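Local coordinates for protein ornithine carbamoyltransferase (Gloeobacter violaceus, PDB 3GD5) that probably catalyses the reversible transfer of the carbamoyl group from carbamoyl phosphate to ornithine, giving citrulline and phosphate in arginine biosynthesis, at residues Ala187-Phe192 / Leu247-Gln252; Tyr253-Ala258 / Asp283-Gly288. One frame throughout, in Å; residues are numbered along the deposited sequence.

Interaction 1 (Ala187-Phe192 / Leu247-Gln252); sequences ATPEGF and LQLFEQ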
# COMPACT_ATOMS: atom_id res chain seq x y z
N ALA A 187 -33.38 10.11 20.19
CA ALA A 187 -32.90 11.48 20.13
C ALA A 187 -31.60 11.57 19.32
O ALA A 187 -30.62 10.88 19.61
CB ALA A 187 -32.67 12.01 21.55
N THR A 188 -31.61 12.43 18.30
CA THR A 188 -30.45 12.61 17.44
C THR A 188 -30.34 14.06 17.01
O THR A 188 -31.28 14.84 17.16
CB THR A 188 -30.57 11.81 16.13
OG1 THR A 188 -31.40 12.54 15.21
CG2 THR A 188 -31.19 10.45 16.39
N PRO A 189 -29.17 14.45 16.48
CA PRO A 189 -29.05 15.84 16.03
C PRO A 189 -29.97 15.97 14.82
O PRO A 189 -30.45 14.97 14.28
CB PRO A 189 -27.57 15.94 15.66
CG PRO A 189 -26.92 14.98 16.59
CD PRO A 189 -27.86 13.79 16.53
N GLU A 190 -30.22 17.21 14.41
CA GLU A 190 -31.11 17.50 13.29
C GLU A 190 -30.91 16.72 11.99
O GLU A 190 -31.86 16.14 11.46
CB GLU A 190 -31.07 19.00 12.98
CG GLU A 190 -32.00 19.44 11.88
CD GLU A 190 -32.07 20.94 11.78
OE1 GLU A 190 -32.49 21.58 12.78
OE2 GLU A 190 -31.70 21.50 10.72
N GLY A 191 -29.69 16.69 11.47
CA GLY A 191 -29.47 15.97 10.22
C GLY A 191 -29.10 14.50 10.33
O GLY A 191 -28.76 13.87 9.33
N PHE A 192 -29.16 13.95 11.53
CA PHE A 192 -28.79 12.55 11.71
C PHE A 192 -29.93 11.76 12.32
O PHE A 192 -29.71 10.95 13.21
CB PHE A 192 -27.55 12.45 12.60
CG PHE A 192 -26.35 13.18 12.06
CD1 PHE A 192 -26.33 14.57 12.02
CD2 PHE A 192 -25.25 12.48 11.57
CE1 PHE A 192 -25.24 15.26 11.49
CE2 PHE A 192 -24.15 13.15 11.04
CZ PHE A 192 -24.15 14.55 11.00
N LEU A 247 -18.00 17.06 16.98
CA LEU A 247 -18.20 17.21 18.42
C LEU A 247 -19.34 18.17 18.72
O LEU A 247 -20.31 17.82 19.39
CB LEU A 247 -16.92 17.71 19.08
CG LEU A 247 -16.97 17.90 20.59
CD1 LEU A 247 -17.37 16.60 21.27
CD2 LEU A 247 -15.62 18.38 21.09
N GLN A 248 -19.22 19.40 18.21
CA GLN A 248 -20.24 20.43 18.41
C GLN A 248 -21.49 20.06 17.61
O GLN A 248 -21.92 20.81 16.74
CB GLN A 248 -19.73 21.79 17.93
CG GLN A 248 -18.55 22.35 18.72
CD GLN A 248 -18.94 22.82 20.11
OE1 GLN A 248 -19.76 23.73 20.26
NE2 GLN A 248 -18.36 22.21 21.13
N LEU A 249 -22.07 18.90 17.92
CA LEU A 249 -23.26 18.43 17.21
C LEU A 249 -23.78 17.16 17.86
O LEU A 249 -24.99 16.97 18.01
CB LEU A 249 -22.91 18.16 15.75
CG LEU A 249 -24.01 17.69 14.80
CD1 LEU A 249 -25.22 18.61 14.88
CD2 LEU A 249 -23.45 17.66 13.38
N PHE A 250 -22.85 16.28 18.24
CA PHE A 250 -23.18 15.02 18.89
C PHE A 250 -22.87 15.12 20.38
O PHE A 250 -23.35 14.32 21.18
CB PHE A 250 -22.35 13.90 18.27
CG PHE A 250 -23.01 13.22 17.11
CD1 PHE A 250 -24.04 12.31 17.32
CD2 PHE A 250 -22.60 13.49 15.81
CE1 PHE A 250 -24.65 11.67 16.25
CE2 PHE A 250 -23.21 12.85 14.73
CZ PHE A 250 -24.24 11.94 14.95
N GLU A 251 -22.06 16.12 20.72
CA GLU A 251 -21.62 16.38 22.08
C GLU A 251 -22.68 16.21 23.17
O GLU A 251 -22.45 15.53 24.17
CB GLU A 251 -21.04 17.79 22.14
CG GLU A 251 -20.10 18.06 23.30
CD GLU A 251 -19.52 19.46 23.25
OE1 GLU A 251 -18.65 19.77 24.10
OE2 GLU A 251 -19.93 20.24 22.37
N GLN A 252 -23.84 16.85 22.99
CA GLN A 252 -24.92 16.80 23.97
C GLN A 252 -25.63 15.45 24.04
O GLN A 252 -26.46 15.22 24.93
CB GLN A 252 -25.97 17.88 23.65
CG GLN A 252 -25.39 19.18 23.12
CD GLN A 252 -25.21 19.19 21.60
OE1 GLN A 252 -24.65 18.25 21.02
NE2 GLN A 252 -25.69 20.25 20.96
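The ring of Phe250 does two jobs at once: Pro189 lies over one of its faces while its edge points at the face of Phe192. The contact joins a type I beta turn, Pro189 to Phe192, to the short helix 247-250 in the Asp/Orn-binding domain. The turn follows strand 183-187 of the parallel sheet. Pro189 CG sits 4.1 Å from the centroid of the Phe250 ring, 16° off its normal, a CH-pi contact. Phe250 and Phe192 form a T-shaped pair with planes at 71°, and Phe250 CZ is 3.6 Å from Phe192 CD2. Leu249 adds both methyls. Its CG is anti to the backbone N (chi1 -179°), which points the fork of the side chain at the turn. CD1 then meets Pro189 CB, and Leu249 CD2 lies 3.5 Å from Phe192 CE1. Trp234 also stacks on Phe250, and His245 and Leu249 of a second subunit pack on Phe192. With an alanine at Phe192, the Phe250 edge and Leu249 CD2 would probably lose their aromatic partner, and a gap is likely to open where the second subunit packs. The turn itself is gripped at Pro189 O, which accepts Thr188 OG1 at 2.8 Å and Phe192 N at 3.2 Å from opposite faces of its plane.

Interaction 2 (Tyr253-Ala258 / Asp283-Gly288); sequences YQINAA and DEVMEG
Ile255 meets Val285 through the end of its side chain: Ile255 CD1 lies 3.6 Å from Val285 CG1. The next carbon back, Ile255 CG1, touches the same methyl. The two side chains cross at a slant. Ile255 also packs on Leu229 and Thr231 of strand 228-231, so it lies against the parallel sheet of the domain. Leu260 of helix 257-261 touches both Ile255 and Val285.

Asn256 comes next, and its CB points away from helix 283-287. Its backbone does the touching, with Asn256 CA 3.7 Å from Val285 CG2. Val285 thus serves two neighbours with two branches. CG1, anti to the backbone N (chi1 178°), goes to Ile255, and CG2 goes to the main chain of Asn256.

Asn256 is the N-cap of helix 257-261, and its OD1 accepts a hydrogen bond from Leu259 N. The other end of the amide is held too. Asn256 ND2 donates to Gln254 OE1 at 3.1 Å, with an N-H...O angle of 165°. The donor lies in the carbonyl plane of Gln254, on a lone pair. Gln254 NE2 in turn bonds to Glu279 O. Bonds at both ends should fix the rotation of the capping amide. This contact lies in the Rossmann-like Asp/Orn-binding domain, where the loop before one short helix packs on another short helix.

Ala257 opens the capped helix at the solvent side. Its CB is 3.8 Å from Glu284 OE1. A water bridges the same two residues: it accepts from Ala257 N at 3.0 Å and donates to Glu284 OE1 at 2.9 Å. The extended Glu284 chain brings the carboxylate to this water.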
# COMPACT_ATOMS: atom_id res chain seq x y z
N TYR A 253 -25.30 14.55 23.11
CA TYR A 253 -25.91 13.23 23.05
C TYR A 253 -25.03 12.17 23.69
O TYR A 253 -24.80 11.10 23.13
CB TYR A 253 -26.19 12.89 21.59
CG TYR A 253 -27.18 13.84 20.96
CD1 TYR A 253 -28.55 13.57 20.98
CD2 TYR A 253 -26.75 15.04 20.39
CE1 TYR A 253 -29.46 14.47 20.45
CE2 TYR A 253 -27.65 15.94 19.85
CZ TYR A 253 -29.01 15.65 19.89
OH TYR A 253 -29.92 16.55 19.39
N GLN A 254 -24.54 12.49 24.88
CA GLN A 254 -23.68 11.58 25.61
C GLN A 254 -24.44 11.01 26.79
O GLN A 254 -25.16 11.74 27.47
CB GLN A 254 -22.46 12.33 26.12
CG GLN A 254 -21.46 11.49 26.88
CD GLN A 254 -20.42 12.34 27.58
OE1 GLN A 254 -20.70 12.95 28.61
NE2 GLN A 254 -19.22 12.39 27.02
N ILE A 255 -24.33 9.71 27.02
CA ILE A 255 -25.00 9.17 28.18
C ILE A 255 -23.97 9.32 29.31
O ILE A 255 -22.87 8.75 29.26
CB ILE A 255 -25.48 7.70 27.96
CG1 ILE A 255 -25.04 6.80 29.11
CG2 ILE A 255 -25.04 7.20 26.62
CD1 ILE A 255 -25.83 7.03 30.37
N ASN A 256 -24.33 10.15 30.28
CA ASN A 256 -23.49 10.44 31.43
C ASN A 256 -24.35 10.47 32.68
O ASN A 256 -25.56 10.25 32.61
CB ASN A 256 -22.81 11.79 31.26
CG ASN A 256 -23.79 12.88 30.86
OD1 ASN A 256 -24.91 12.94 31.37
ND2 ASN A 256 -23.38 13.74 29.93
N ALA A 257 -23.73 10.74 33.82
CA ALA A 257 -24.44 10.79 35.10
C ALA A 257 -25.71 11.64 35.02
O ALA A 257 -26.77 11.21 35.48
CB ALA A 257 -23.52 11.34 36.17
N ALA A 258 -25.60 12.82 34.43
CA ALA A 258 -26.74 13.72 34.31
C ALA A 258 -27.91 13.08 33.56
O ALA A 258 -29.04 13.06 34.06
CB ALA A 258 -26.32 15.01 33.61
N ASP A 283 -16.52 6.97 30.86
CA ASP A 283 -15.94 5.77 31.44
C ASP A 283 -16.74 5.41 32.68
O ASP A 283 -17.04 4.24 32.93
CB ASP A 283 -14.48 6.03 31.81
CG ASP A 283 -13.80 4.79 32.37
OD1 ASP A 283 -13.68 3.79 31.63
OD2 ASP A 283 -13.39 4.82 33.55
N GLU A 284 -17.08 6.43 33.46
CA GLU A 284 -17.83 6.26 34.70
C GLU A 284 -19.10 5.44 34.51
O GLU A 284 -19.35 4.47 35.23
CB GLU A 284 -18.20 7.63 35.27
CG GLU A 284 -18.97 7.59 36.57
CD GLU A 284 -19.30 8.98 37.07
OE1 GLU A 284 -20.18 9.64 36.47
OE2 GLU A 284 -18.68 9.43 38.06
N VAL A 285 -19.91 5.82 33.52
CA VAL A 285 -21.15 5.11 33.26
C VAL A 285 -20.87 3.73 32.68
O VAL A 285 -21.45 2.73 33.12
CB VAL A 285 -22.05 5.90 32.28
CG1 VAL A 285 -23.31 5.11 31.98
CG2 VAL A 285 -22.40 7.24 32.88
N MET A 286 -19.97 3.67 31.71
CA MET A 286 -19.63 2.39 31.10
C MET A 286 -19.17 1.38 32.14
O MET A 286 -19.56 0.21 32.10
CB MET A 286 -18.52 2.58 30.07
CG MET A 286 -18.84 2.00 28.71
SD MET A 286 -17.43 2.12 27.64
CE MET A 286 -17.07 0.35 27.45
N GLU A 287 -18.33 1.84 33.06
CA GLU A 287 -17.79 0.98 34.11
C GLU A 287 -18.68 0.97 35.36
O GLU A 287 -18.43 0.21 36.30
CB GLU A 287 -16.39 1.47 34.51
CG GLU A 287 -15.36 1.51 33.38
CD GLU A 287 -15.08 0.13 32.79
OE1 GLU A 287 -15.41 -0.87 33.45
OE2 GLU A 287 -14.51 0.07 31.68
N GLY A 288 -19.71 1.81 35.36
CA GLY A 288 -20.60 1.91 36.50
C GLY A 288 -21.51 0.73 36.78
O GLY A 288 -21.49 -0.27 36.06
O HOH W 1 -20.81 10.27 33.72

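Both interactions belong to the Asp/Orn-binding domain, with centres about 17 Å apart. Interaction 1 is buried and apolar across its segments, built from rings, a proline and a leucine, and a second subunit packs against it. Interaction 2 is only partly buried: its Ile255 reaches the sheet, while a water links a backbone N to a carboxylate on the exposed side. They share no helix, but 247-252 runs directly into 253-258. Tyr253 links the two: its OH lies 3.1 Å from Thr188 O, a probable hydrogen bond, and also bonds to Arg217 O. Tyr253 CE2 packs 3.5 Å from Pro189 CG. On helix 283-287, Glu287 forms a salt bridge with Arg98 of a third subunit.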